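Local structure of Tat (Twin-arginine translocation) pathway signal sequence containing protein (Mycobacterium tuberculosis, 5IMU) at residues 14-19 and 42-47; 20-25 and 96-101; 110-115 and 202-207; 173-178 and 187-192. The protein is of unknown function but is probably exported through the Tat pathway, this C-terminal fragment pairing an alpha/beta/alpha sandwich with a helix bundle. All blocks are in the same frame, centred on the assembly; numbering follows the deposited sequence.

Contact 1. Residues 14-19 and 42-47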
loop_
_atom_site.group_PDB
_atom_site.type_symbol
_atom_site.label_atom_id
_atom_site.label_comp_id
_atom_site.label_asym_id
_atom_site.label_seq_id
_atom_site.Cartn_x
_atom_site.Cartn_y
_atom_site.Cartn_z
ATOM N N GLN A 14 -10.046 3.473 21.573
ATOM C CA GLN A 14 -8.982 2.486 21.417
ATOM C C GLN A 14 -9.472 1.262 20.650
ATOM O O GLN A 14 -8.758 0.738 19.784
ATOM C CB GLN A 14 -8.445 2.079 22.789
ATOM C CG GLN A 14 -7.341 1.037 22.745
ATOM C CD GLN A 14 -6.059 1.581 22.150
ATOM O OE1 GLN A 14 -5.730 2.751 22.330
ATOM N NE2 GLN A 14 -5.330 0.733 21.430
ATOM N N GLN A 15 -10.686 0.795 20.951
ATOM C CA GLN A 15 -11.210 -0.395 20.286
ATOM C C GLN A 15 -11.423 -0.154 18.800
ATOM O O GLN A 15 -11.219 -1.058 17.981
ATOM C CB GLN A 15 -12.515 -0.833 20.950
ATOM C CG GLN A 15 -12.317 -1.413 22.331
ATOM C CD GLN A 15 -11.304 -2.534 22.328
ATOM O OE1 GLN A 15 -11.406 -3.472 21.538
ATOM N NE2 GLN A 15 -10.307 -2.437 23.200
ATOM N N ARG A 16 -11.842 1.058 18.434
ATOM C CA ARG A 16 -12.025 1.381 17.023
ATOM C C ARG A 16 -10.714 1.266 16.257
ATOM O O ARG A 16 -10.682 0.735 15.139
ATOM C CB ARG A 16 -12.608 2.786 16.886
ATOM C CG ARG A 16 -12.694 3.270 15.456
ATOM C CD ARG A 16 -13.072 4.736 15.388
ATOM N NE ARG A 16 -12.986 5.249 14.026
ATOM C CZ ARG A 16 -11.910 5.843 13.518
ATOM N NH1 ARG A 16 -10.823 6.004 14.261
ATOM N NH2 ARG A 16 -11.923 6.278 12.266
ATOM N N LEU A 17 -9.619 1.754 16.844
ATOM C CA LEU A 17 -8.319 1.640 16.190
ATOM C C LEU A 17 -7.903 0.184 16.037
ATOM O O LEU A 17 -7.349 -0.204 15.002
ATOM C CB LEU A 17 -7.259 2.411 16.977
ATOM C CG LEU A 17 -7.277 3.938 16.884
ATOM C CD1 LEU A 17 -6.149 4.531 17.712
ATOM C CD2 LEU A 17 -7.171 4.388 15.438
ATOM N N GLN A 18 -8.158 -0.639 17.057
ATOM C CA GLN A 18 -7.739 -2.035 16.985
ATOM C C GLN A 18 -8.520 -2.795 15.919
ATOM O O GLN A 18 -7.957 -3.648 15.223
ATOM C CB GLN A 18 -7.894 -2.708 18.349
ATOM C CG GLN A 18 -7.143 -4.027 18.460
ATOM C CD GLN A 18 -5.638 -3.850 18.342
ATOM O OE1 GLN A 18 -4.999 -3.282 19.225
ATOM N NE2 GLN A 18 -5.069 -4.318 17.234
ATOM N N ARG A 19 -9.817 -2.504 15.776
ATOM C CA ARG A 19 -10.597 -3.149 14.723
ATOM C C ARG A 19 -10.090 -2.753 13.342
ATOM O O ARG A 19 -10.094 -3.571 12.414
ATOM C CB ARG A 19 -12.082 -2.808 14.862
ATOM C CG ARG A 19 -12.755 -3.416 16.081
ATOM C CD ARG A 19 -14.275 -3.315 15.984
ATOM N NE ARG A 19 -14.743 -1.935 15.888
ATOM C CZ ARG A 19 -15.019 -1.166 16.936
ATOM N NH1 ARG A 19 -14.874 -1.641 18.165
ATOM N NH2 ARG A 19 -15.439 0.079 16.758
ATOM N N THR A 42 -9.794 13.486 14.418
ATOM C CA THR A 42 -10.516 12.966 13.262
ATOM C C THR A 42 -9.654 12.210 12.261
ATOM O O THR A 42 -10.205 11.414 11.491
ATOM C CB THR A 42 -11.235 14.103 12.517
ATOM O OG1 THR A 42 -10.274 15.059 12.053
ATOM C CG2 THR A 42 -12.238 14.798 13.427
ATOM N N THR A 43 -8.341 12.422 12.233
ATOM C CA THR A 43 -7.476 11.772 11.254
ATOM C C THR A 43 -6.948 10.461 11.826
ATOM O O THR A 43 -6.221 10.461 12.824
ATOM C CB THR A 43 -6.315 12.683 10.859
ATOM O OG1 THR A 43 -6.826 13.902 10.303
ATOM C CG2 THR A 43 -5.426 11.994 9.826
ATOM N N THR A 44 -7.310 9.349 11.189
ATOM C CA THR A 44 -6.805 8.029 11.554
ATOM C C THR A 44 -5.737 7.627 10.541
ATOM O O THR A 44 -6.033 7.433 9.358
ATOM C CB THR A 44 -7.931 6.998 11.594
ATOM O OG1 THR A 44 -8.928 7.409 12.539
ATOM C CG2 THR A 44 -7.388 5.635 11.999
ATOM N N LEU A 45 -4.499 7.501 11.010
ATOM C CA LEU A 45 -3.360 7.166 10.167
ATOM C C LEU A 45 -3.092 5.668 10.239
ATOM O O LEU A 45 -3.066 5.095 11.332
ATOM C CB LEU A 45 -2.120 7.946 10.609
ATOM C CG LEU A 45 -0.811 7.679 9.866
ATOM C CD1 LEU A 45 -0.904 8.148 8.423
ATOM C CD2 LEU A 45 0.346 8.353 10.583
ATOM N N LEU A 46 -2.891 5.040 9.080
ATOM C CA LEU A 46 -2.651 3.605 8.984
ATOM C C LEU A 46 -1.339 3.354 8.255
ATOM O O LEU A 46 -1.097 3.932 7.188
ATOM C CB LEU A 46 -3.798 2.903 8.252
ATOM C CG LEU A 46 -3.623 1.400 8.031
ATOM C CD1 LEU A 46 -3.537 0.654 9.353
ATOM C CD2 LEU A 46 -4.750 0.855 7.179
ATOM N N VAL A 47 -0.494 2.491 8.824
ATOM C CA VAL A 47 0.829 2.226 8.271
ATOM C C VAL A 47 1.149 0.739 8.339
ATOM O O VAL A 47 0.603 -0.005 9.160
ATOM C CB VAL A 47 1.941 3.014 9.002
ATOM C CG1 VAL A 47 1.664 4.511 8.980
ATOM C CG2 VAL A 47 2.104 2.509 10.431
HETATM O O HOH W 1 -10.791 8.616 11.003
#
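The side chain of T44 meets helix 6-27 through both of its branches, with R16 taking the hydroxyl and L17 the methyl. Its CB points toward the helix and stands off the edge of the guanidinium, 4.1 Å from R16 NH1. One branch beyond it is polar. OG1 accepts a hydrogen bond of 2.9 Å from R16 NH1, with an N-H...O angle of 157°, and it lies almost in the guanidinium plane at the edge of the group. The same hydroxyl gives its proton to a water 2.7 Å from T44 OG1. That water also accepts from R16 NH2 and donates to the backbone O of T42, so it links the arginine to the loop just before the strand as well as to the strand itself. The extended chain of R16, with CG anti to the backbone N (chi1 174°), carries the charged end across to this oxygen. In the alpha/beta/alpha sandwich this is helix 6-27 lying against the mixed sheet, near the start of strand 44-48, an inner strand paired with strands 33-37 and 65-67. The other branch of T44 is apolar: with OG1 beside the backbone N (chi1 -59°), CG2 falls anti to that nitrogen and comes within 3.7 Å of L17 CD2. L17 also reaches A88 of strand 88-92. T44 also belongs, with N64 and T66, to the potassium site, its side chain about 4 Å from the ion at the nearest.

Contact 2. Residues 20-25 and 96-101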
loop_
_atom_site.group_PDB
_atom_site.type_symbol
_atom_site.label_atom_id
_atom_site.label_comp_id
_atom_site.label_asym_id
_atom_site.label_seq_id
_atom_site.Cartn_x
_atom_site.Cartn_y
_atom_site.Cartn_z
ATOM N N ILE A 20 -9.650 -1.503 13.184
ATOM C CA ILE A 20 -9.091 -1.065 11.907
ATOM C C ILE A 20 -7.796 -1.812 11.609
ATOM O O ILE A 20 -7.578 -2.287 10.488
ATOM C CB ILE A 20 -8.881 0.459 11.911
ATOM C CG1 ILE A 20 -10.227 1.180 11.809
ATOM C CG2 ILE A 20 -7.960 0.882 10.774
ATOM C CD1 ILE A 20 -10.118 2.682 11.872
ATOM N N VAL A 21 -6.920 -1.935 12.610
ATOM C CA VAL A 21 -5.671 -2.672 12.426
ATOM C C VAL A 21 -5.958 -4.131 12.091
ATOM O O VAL A 21 -5.407 -4.690 11.134
ATOM C CB VAL A 21 -4.783 -2.554 13.677
ATOM C CG1 VAL A 21 -3.622 -3.528 13.590
ATOM C CG2 VAL A 21 -4.269 -1.139 13.835
ATOM N N ASP A 22 -6.825 -4.772 12.879
ATOM C CA ASP A 22 -7.129 -6.180 12.643
ATOM C C ASP A 22 -7.804 -6.391 11.293
ATOM O O ASP A 22 -7.695 -7.478 10.711
ATOM C CB ASP A 22 -7.999 -6.723 13.776
ATOM C CG ASP A 22 -7.268 -6.758 15.106
ATOM O OD1 ASP A 22 -6.030 -6.592 15.107
ATOM O OD2 ASP A 22 -7.928 -6.955 16.149
ATOM N N ALA A 23 -8.484 -5.366 10.772
ATOM C CA ALA A 23 -9.147 -5.501 9.479
ATOM C C ALA A 23 -8.138 -5.642 8.345
ATOM O O ALA A 23 -8.333 -6.448 7.428
ATOM C CB ALA A 23 -10.067 -4.305 9.232
ATOM N N VAL A 24 -7.056 -4.861 8.378
ATOM C CA VAL A 24 -6.035 -5.029 7.349
ATOM C C VAL A 24 -5.123 -6.203 7.684
ATOM O O VAL A 24 -4.618 -6.879 6.778
ATOM C CB VAL A 24 -5.225 -3.735 7.150
ATOM C CG1 VAL A 24 -6.107 -2.642 6.570
ATOM C CG2 VAL A 24 -4.589 -3.283 8.456
ATOM N N ALA A 25 -4.911 -6.477 8.975
ATOM C CA ALA A 25 -4.005 -7.553 9.358
ATOM C C ALA A 25 -4.540 -8.912 8.929
ATOM O O ALA A 25 -3.777 -9.768 8.474
ATOM C CB ALA A 25 -3.755 -7.519 10.867
ATOM N N THR A 96 1.185 -12.758 13.786
ATOM C CA THR A 96 0.181 -12.987 14.817
ATOM C C THR A 96 -1.130 -13.425 14.173
ATOM O O THR A 96 -1.517 -12.920 13.115
ATOM C CB THR A 96 -0.034 -11.714 15.644
ATOM O OG1 THR A 96 1.179 -11.373 16.326
ATOM C CG2 THR A 96 -1.150 -11.903 16.669
ATOM N N TYR A 97 -1.809 -14.380 14.802
ATOM C CA TYR A 97 -3.095 -14.824 14.282
ATOM C C TYR A 97 -4.166 -13.771 14.535
ATOM O O TYR A 97 -4.219 -13.153 15.601
ATOM C CB TYR A 97 -3.512 -16.151 14.912
ATOM C CG TYR A 97 -4.875 -16.621 14.452
ATOM C CD1 TYR A 97 -5.105 -16.946 13.118
ATOM C CD2 TYR A 97 -5.933 -16.732 15.344
ATOM C CE1 TYR A 97 -6.352 -17.373 12.690
ATOM C CE2 TYR A 97 -7.183 -17.158 14.926
ATOM C CZ TYR A 97 -7.386 -17.477 13.597
ATOM O OH TYR A 97 -8.625 -17.901 13.175
ATOM N N VAL A 98 -5.028 -13.572 13.541
ATOM C CA VAL A 98 -6.101 -12.588 13.605
ATOM C C VAL A 98 -7.430 -13.323 13.530
ATOM O O VAL A 98 -7.613 -14.202 12.679
ATOM C CB VAL A 98 -5.989 -11.550 12.475
ATOM C CG1 VAL A 98 -6.993 -10.431 12.688
ATOM C CG2 VAL A 98 -4.572 -11.002 12.397
ATOM N N ALA A 99 -8.356 -12.954 14.411
ATOM C CA ALA A 99 -9.654 -13.611 14.452
ATOM C C ALA A 99 -10.432 -13.371 13.163
ATOM O O ALA A 99 -10.263 -12.353 12.485
ATOM C CB ALA A 99 -10.462 -13.111 15.647
ATOM N N GLU A 100 -11.287 -14.335 12.825
ATOM C CA GLU A 100 -12.215 -14.156 11.721
ATOM C C GLU A 100 -13.093 -12.933 11.979
ATOM O O GLU A 100 -13.393 -12.607 13.132
ATOM C CB GLU A 100 -13.085 -15.400 11.547
ATOM C CG GLU A 100 -12.394 -16.563 10.854
ATOM C CD GLU A 100 -12.275 -16.366 9.353
ATOM O OE1 GLU A 100 -13.187 -15.758 8.754
ATOM O OE2 GLU A 100 -11.268 -16.822 8.771
ATOM N N PRO A 101 -13.518 -12.236 10.929
ATOM C CA PRO A 101 -14.293 -11.012 11.136
ATOM C C PRO A 101 -15.707 -11.313 11.596
ATOM O O PRO A 101 -16.267 -12.378 11.326
ATOM C CB PRO A 101 -14.290 -10.357 9.751
ATOM C CG PRO A 101 -14.213 -11.516 8.813
ATOM C CD PRO A 101 -13.325 -12.529 9.497
#
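In the long connection that leaves strand 88-92 for the second half of the chain, V98 turns back onto helix 6-27 and straddles D22 and A25. These two helix residues are three positions apart, close to one turn, and therefore lie on neighbouring parts of the same flank. With CG1 anti to the backbone N (chi1 -172°), the valine spreads its methyls between them. CG1 approaches the backbone, at 3.6 Å from D22 O, and also lies 4.0 Å from D22 CB, so it touches the root of the aspartate and not its carboxylate. The second methyl, CG2, is placed 3.9 Å from A25 CB and a similar distance from the carbonyl carbon of that residue. The loop runs close to the helix here, with the CA atoms of D22 and V98 6.6 Å apart. No hydrogen bond joins the two segments; nearby polar bonds are Q18 NE2 to D22 OD1 within the helix and R26 NE to A99 O, which ties the loop to the helix next to this contact. Toward the sheet, H92 touches both V98 and A25, and W33 of strand 33-37 also meets A25. Such a flank, with a helix seated on a sheet and a returning loop resting on its side, belongs to the layered alpha/beta/alpha sandwich of this part of the chain.

Contact 3. Residues 110-115 and 202-207; sequences GDRSAR and QDYLAN
Two side-chain pairs make the first shell of this contact, R112 with Y204 and R115 with L205. The tyrosine crosses the arginine chain at about a right angle, and its hydroxyl comes over one face of the guanidinium group, with Y204 OH 3.6 Å from R112 NH1 and the two planes 40° apart. The same oxygen is 3.8 Å from R112 CG, so the aliphatic part of the arginine shares in the packing; the bend of its chain at the third torsion turns the guanidinium so that one face meets Y204 OH. Y204 holds its CG in the crowded position between the backbone N and the carbonyl carbon (chi1 66°), which sends the ring toward helix 111-115. In the second pair, the CD2 methyl of L205 abuts the aliphatic chain of R115 at a slant, 3.6 Å from R115 CD and 3.9 Å from R115 CB.

The next shell fixes R115. Its NE donates to D111 OD1 at 3.0 Å, nearly in the guanidinium plane and onto the anti lone pair, forming a salt bridge one helical turn back. NH1 gives a hydrogen bond to I55 O, and NH2 one to P56 O. D111 is held in turn through OD2 by R60 and by the backbone N of L61.

Further out, the two short helical segments run with axes 10.2 Å apart at closest approach and 43° between their directions. Helix 183-199 covers L205 and A206 through A197, while A114 and R115 rest on L67 of strand 65-67, so this junction lies between the sheet and the helical bundle.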
loop_
_atom_site.group_PDB
_atom_site.type_symbol
_atom_site.label_atom_id
_atom_site.label_comp_id
_atom_site.label_asym_id
_atom_site.label_seq_id
_atom_site.Cartn_x
_atom_site.Cartn_y
_atom_site.Cartn_z
ATOM N N GLY A 110 -12.393 2.240 1.988
ATOM C CA GLY A 110 -11.547 3.408 2.085
ATOM C C GLY A 110 -10.414 3.529 1.092
ATOM O O GLY A 110 -9.617 4.463 1.212
ATOM N N ASP A 111 -10.316 2.637 0.104
ATOM C CA ASP A 111 -9.150 2.644 -0.778
ATOM C C ASP A 111 -9.125 3.871 -1.684
ATOM O O ASP A 111 -8.065 4.472 -1.884
ATOM C CB ASP A 111 -9.107 1.364 -1.614
ATOM C CG ASP A 111 -8.647 0.164 -0.812
ATOM O OD1 ASP A 111 -7.426 0.029 -0.585
ATOM O OD2 ASP A 111 -9.508 -0.638 -0.400
ATOM N N ARG A 112 -10.275 4.254 -2.243
ATOM C CA ARG A 112 -10.293 5.355 -3.202
ATOM C C ARG A 112 -9.822 6.657 -2.563
ATOM O O ARG A 112 -8.957 7.351 -3.108
ATOM C CB ARG A 112 -11.693 5.526 -3.789
ATOM C CG ARG A 112 -11.763 6.588 -4.875
ATOM C CD ARG A 112 -13.198 6.872 -5.294
ATOM N NE ARG A 112 -13.943 5.640 -5.533
ATOM C CZ ARG A 112 -14.019 5.028 -6.710
ATOM N NH1 ARG A 112 -13.396 5.532 -7.764
ATOM N NH2 ARG A 112 -14.719 3.908 -6.833
ATOM N N SER A 113 -10.379 7.003 -1.401
ATOM C CA SER A 113 -10.005 8.258 -0.757
ATOM C C SER A 113 -8.590 8.194 -0.192
ATOM O O SER A 113 -7.832 9.165 -0.292
ATOM C CB SER A 113 -11.008 8.608 0.341
ATOM O OG SER A 113 -11.157 7.541 1.264
ATOM N N ALA A 114 -8.213 7.058 0.399
ATOM C CA ALA A 114 -6.907 6.964 1.047
ATOM C C ALA A 114 -5.771 7.036 0.035
ATOM O O ALA A 114 -4.730 7.645 0.308
ATOM C CB ALA A 114 -6.812 5.674 1.860
ATOM N N ARG A 115 -5.947 6.431 -1.138
ATOM C CA ARG A 115 -4.872 6.334 -2.116
ATOM C C ARG A 115 -4.903 7.444 -3.163
ATOM O O ARG A 115 -4.053 7.447 -4.059
ATOM C CB ARG A 115 -4.912 4.966 -2.812
ATOM C CG ARG A 115 -4.791 3.766 -1.867
ATOM C CD ARG A 115 -4.913 2.452 -2.634
ATOM N NE ARG A 115 -5.005 1.278 -1.767
ATOM C CZ ARG A 115 -3.971 0.511 -1.429
ATOM N NH1 ARG A 115 -2.756 0.793 -1.879
ATOM N NH2 ARG A 115 -4.153 -0.542 -0.640
ATOM N N GLN A 202 -7.921 2.754 -13.590
ATOM C CA GLN A 202 -7.832 3.369 -12.268
ATOM C C GLN A 202 -6.571 4.231 -12.206
ATOM O O GLN A 202 -5.611 3.955 -11.487
ATOM C CB GLN A 202 -7.865 2.295 -11.182
ATOM C CG GLN A 202 -9.248 1.672 -10.995
ATOM C CD GLN A 202 -9.262 0.550 -9.976
ATOM O OE1 GLN A 202 -8.438 -0.362 -10.031
ATOM N NE2 GLN A 202 -10.201 0.612 -9.037
ATOM N N ASP A 203 -6.610 5.309 -12.997
ATOM C CA ASP A 203 -5.435 6.155 -13.196
ATOM C C ASP A 203 -4.928 6.754 -11.891
ATOM O O ASP A 203 -3.718 6.961 -11.735
ATOM C CB ASP A 203 -5.753 7.267 -14.197
ATOM C CG ASP A 203 -5.820 6.764 -15.623
ATOM O OD1 ASP A 203 -6.194 5.591 -15.829
ATOM O OD2 ASP A 203 -5.488 7.542 -16.543
ATOM N N TYR A 204 -5.824 7.049 -10.948
ATOM C CA TYR A 204 -5.370 7.576 -9.667
ATOM C C TYR A 204 -4.604 6.526 -8.872
ATOM O O TYR A 204 -3.704 6.872 -8.099
ATOM C CB TYR A 204 -6.555 8.098 -8.855
ATOM C CG TYR A 204 -7.518 7.022 -8.422
ATOM C CD1 TYR A 204 -8.551 6.619 -9.255
ATOM C CD2 TYR A 204 -7.395 6.407 -7.185
ATOM C CE1 TYR A 204 -9.435 5.637 -8.868
ATOM C CE2 TYR A 204 -8.277 5.424 -6.788
ATOM C CZ TYR A 204 -9.294 5.041 -7.635
ATOM O OH TYR A 204 -10.178 4.061 -7.249
ATOM N N LEU A 205 -4.942 5.244 -9.045
ATOM C CA LEU A 205 -4.171 4.187 -8.396
ATOM C C LEU A 205 -2.807 4.019 -9.049
ATOM O O LEU A 205 -1.798 3.851 -8.354
ATOM C CB LEU A 205 -4.936 2.866 -8.433
ATOM C CG LEU A 205 -6.150 2.716 -7.521
ATOM C CD1 LEU A 205 -6.656 1.293 -7.593
ATOM C CD2 LEU A 205 -5.788 3.087 -6.095
ATOM N N ALA A 206 -2.759 4.040 -10.385
ATOM C CA ALA A 206 -1.478 4.010 -11.083
ATOM C C ALA A 206 -0.588 5.157 -10.629
ATOM O O ALA A 206 0.622 4.984 -10.448
ATOM C CB ALA A 206 -1.702 4.068 -12.596
ATOM N N ASN A 207 -1.180 6.334 -10.427
ATOM C CA ASN A 207 -0.437 7.473 -9.901
ATOM C C ASN A 207 0.112 7.174 -8.510
ATOM O O ASN A 207 1.283 7.445 -8.220
ATOM C CB ASN A 207 -1.342 8.706 -9.882
ATOM C CG ASN A 207 -0.587 9.978 -9.567
ATOM O OD1 ASN A 207 0.178 10.479 -10.390
ATOM N ND2 ASN A 207 -0.807 10.517 -8.371
#

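Contact 4. Residues 173-178 and 187-192; sequences SVLKAY and GDWMLL
Across the packed helices 157-177 and 183-199, V174 and W189 form the nearest pair of backbone positions, with CA atoms 8.6 Å apart. That gap is filled by the indole, whose CG stands anti to the backbone N (chi1 -168°) and whose six-membered ring is thereby carried over to the first helix. CZ3 does most of the touching. V174 CG1 lies 3.9 Å from W189 CZ3 and 4.1 Å from W189 CE3, and V174 CB is 4.1 Å from the same two ring carbons, the approach being slanted to the ring. L175 comes in differently, presenting CD2 near the plane at the ring edge, 4.2 Å from W189 CZ3. Neighbouring residues of the same helix extend the surface: I167, V170 and K171 also touch W189, and W54 meets it edge-to-face. L175, meanwhile, also packs on E28, R30 and I31 of the loop between helix 6-27 and strand 33-37. With all three residues of the contact buried and no hydrogen bond crossing between the segments, it probably owes its cohesion to dispersion and the exclusion of water.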
loop_
_atom_site.group_PDB
_atom_site.type_symbol
_atom_site.label_atom_id
_atom_site.label_comp_id
_atom_site.label_asym_id
_atom_site.label_seq_id
_atom_site.Cartn_x
_atom_site.Cartn_y
_atom_site.Cartn_z
ATOM N N SER A 173 7.150 -13.450 -3.203
ATOM C CA SER A 173 8.595 -13.356 -3.017
ATOM C C SER A 173 8.939 -12.363 -1.914
ATOM O O SER A 173 9.745 -12.656 -1.024
ATOM C CB SER A 173 9.268 -12.956 -4.329
ATOM O OG SER A 173 10.670 -12.821 -4.163
ATOM N N VAL A 174 8.313 -11.186 -1.945
ATOM C CA VAL A 174 8.642 -10.137 -0.984
ATOM C C VAL A 174 8.167 -10.518 0.413
ATOM O O VAL A 174 8.919 -10.419 1.390
ATOM C CB VAL A 174 8.041 -8.795 -1.435
ATOM C CG1 VAL A 174 8.009 -7.810 -0.277
ATOM C CG2 VAL A 174 8.842 -8.224 -2.589
ATOM N N LEU A 175 6.912 -10.955 0.532
ATOM C CA LEU A 175 6.347 -11.207 1.853
ATOM C C LEU A 175 6.950 -12.433 2.523
ATOM O O LEU A 175 6.934 -12.519 3.754
ATOM C CB LEU A 175 4.827 -11.339 1.760
ATOM C CG LEU A 175 4.160 -10.045 1.287
ATOM C CD1 LEU A 175 2.655 -10.123 1.414
ATOM C CD2 LEU A 175 4.712 -8.849 2.050
ATOM N N LYS A 176 7.494 -13.374 1.750
ATOM C CA LYS A 176 8.207 -14.491 2.356
ATOM C C LYS A 176 9.607 -14.089 2.808
ATOM O O LYS A 176 10.140 -14.676 3.758
ATOM C CB LYS A 176 8.272 -15.667 1.378
ATOM C CG LYS A 176 6.928 -16.368 1.173
ATOM C CD LYS A 176 6.980 -17.367 0.023
ATOM C CE LYS A 176 5.656 -18.104 -0.141
ATOM N NZ LYS A 176 5.329 -18.948 1.043
ATOM N N ALA A 177 10.211 -13.093 2.154
ATOM C CA ALA A 177 11.529 -12.624 2.564
ATOM C C ALA A 177 11.449 -11.632 3.718
ATOM O O ALA A 177 12.428 -11.470 4.456
ATOM C CB ALA A 177 12.257 -11.995 1.376
ATOM N N TYR A 178 10.309 -10.964 3.876
ATOM C CA TYR A 178 10.056 -10.038 4.982
ATOM C C TYR A 178 10.400 -10.691 6.323
ATOM O O TYR A 178 10.096 -11.864 6.538
ATOM C CB TYR A 178 8.585 -9.595 4.944
ATOM C CG TYR A 178 8.134 -8.637 6.032
ATOM C CD1 TYR A 178 7.742 -9.105 7.281
ATOM C CD2 TYR A 178 8.058 -7.268 5.792
ATOM C CE1 TYR A 178 7.316 -8.238 8.268
ATOM C CE2 TYR A 178 7.629 -6.392 6.776
ATOM C CZ TYR A 178 7.259 -6.883 8.012
ATOM O OH TYR A 178 6.830 -6.018 8.994
ATOM N N GLY A 187 10.093 -2.368 -5.349
ATOM C CA GLY A 187 9.936 -1.433 -6.450
ATOM C C GLY A 187 9.321 -2.078 -7.677
ATOM O O GLY A 187 8.451 -1.493 -8.326
ATOM N N ASP A 188 9.760 -3.294 -8.008
ATOM C CA ASP A 188 9.152 -4.032 -9.112
ATOM C C ASP A 188 7.665 -4.264 -8.863
ATOM O O ASP A 188 6.837 -4.094 -9.764
ATOM C CB ASP A 188 9.876 -5.363 -9.312
ATOM C CG ASP A 188 11.259 -5.193 -9.912
ATOM O OD1 ASP A 188 11.725 -4.040 -10.033
ATOM O OD2 ASP A 188 11.886 -6.217 -10.261
ATOM N N TRP A 189 7.318 -4.675 -7.641
ATOM C CA TRP A 189 5.919 -4.833 -7.249
ATOM C C TRP A 189 5.128 -3.553 -7.505
ATOM O O TRP A 189 4.012 -3.591 -8.034
ATOM C CB TRP A 189 5.865 -5.232 -5.770
ATOM C CG TRP A 189 4.542 -5.708 -5.244
ATOM C CD1 TRP A 189 3.358 -5.799 -5.921
ATOM C CD2 TRP A 189 4.278 -6.159 -3.910
ATOM N NE1 TRP A 189 2.375 -6.281 -5.087
ATOM C CE2 TRP A 189 2.914 -6.508 -3.848
ATOM C CE3 TRP A 189 5.065 -6.300 -2.763
ATOM C CZ2 TRP A 189 2.321 -6.990 -2.680
ATOM C CZ3 TRP A 189 4.474 -6.779 -1.608
ATOM C CH2 TRP A 189 3.116 -7.119 -1.576
ATOM N N MET A 190 5.712 -2.402 -7.154
ATOM C CA MET A 190 5.021 -1.128 -7.331
ATOM C C MET A 190 4.810 -0.802 -8.807
ATOM O O MET A 190 3.725 -0.358 -9.200
ATOM C CB MET A 190 5.806 -0.008 -6.648
ATOM C CG MET A 190 5.827 -0.087 -5.129
ATOM S SD MET A 190 7.044 1.032 -4.408
ATOM C CE MET A 190 6.663 0.874 -2.666
ATOM N N LEU A 191 5.841 -1.002 -9.636
ATOM C CA LEU A 191 5.709 -0.699 -11.059
ATOM C C LEU A 191 4.678 -1.601 -11.728
ATOM O O LEU A 191 3.877 -1.135 -12.548
ATOM C CB LEU A 191 7.061 -0.836 -11.759
ATOM C CG LEU A 191 7.945 0.408 -11.876
ATOM C CD1 LEU A 191 9.181 0.099 -12.711
ATOM C CD2 LEU A 191 7.176 1.584 -12.462
ATOM N N LEU A 192 4.688 -2.894 -11.402
ATOM C CA LEU A 192 3.684 -3.794 -11.958
ATOM C C LEU A 192 2.283 -3.406 -11.497
ATOM O O LEU A 192 1.321 -3.492 -12.271
ATOM C CB LEU A 192 3.998 -5.237 -11.567
ATOM C CG LEU A 192 5.342 -5.801 -12.036
ATOM C CD1 LEU A 192 5.608 -7.159 -11.401
ATOM C CD2 LEU A 192 5.392 -5.898 -13.555
#

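How the contacts relate
Contacts 1 and 2 follow one another along helix 6-27 and touch, through T44 with I20 and L46 with V24; their centres are about 13 Å apart, and their segments alternate along the chain. Together they bind the helix to the sheet and to the loop after strand 88-92, within the sandwich part. Both close before contacts 3 and 4 open. Contact 4, between bundle helices 157-177 and 183-199, is nested inside the loop that contact 3 closes, their centres about 19 Å apart on opposite sides of the chain's centre. Contact 1 lies about 26 Å from contact 4, centre to centre. Contact 3 is a junction of sandwich and bundle, and contact 4 also borders the first part.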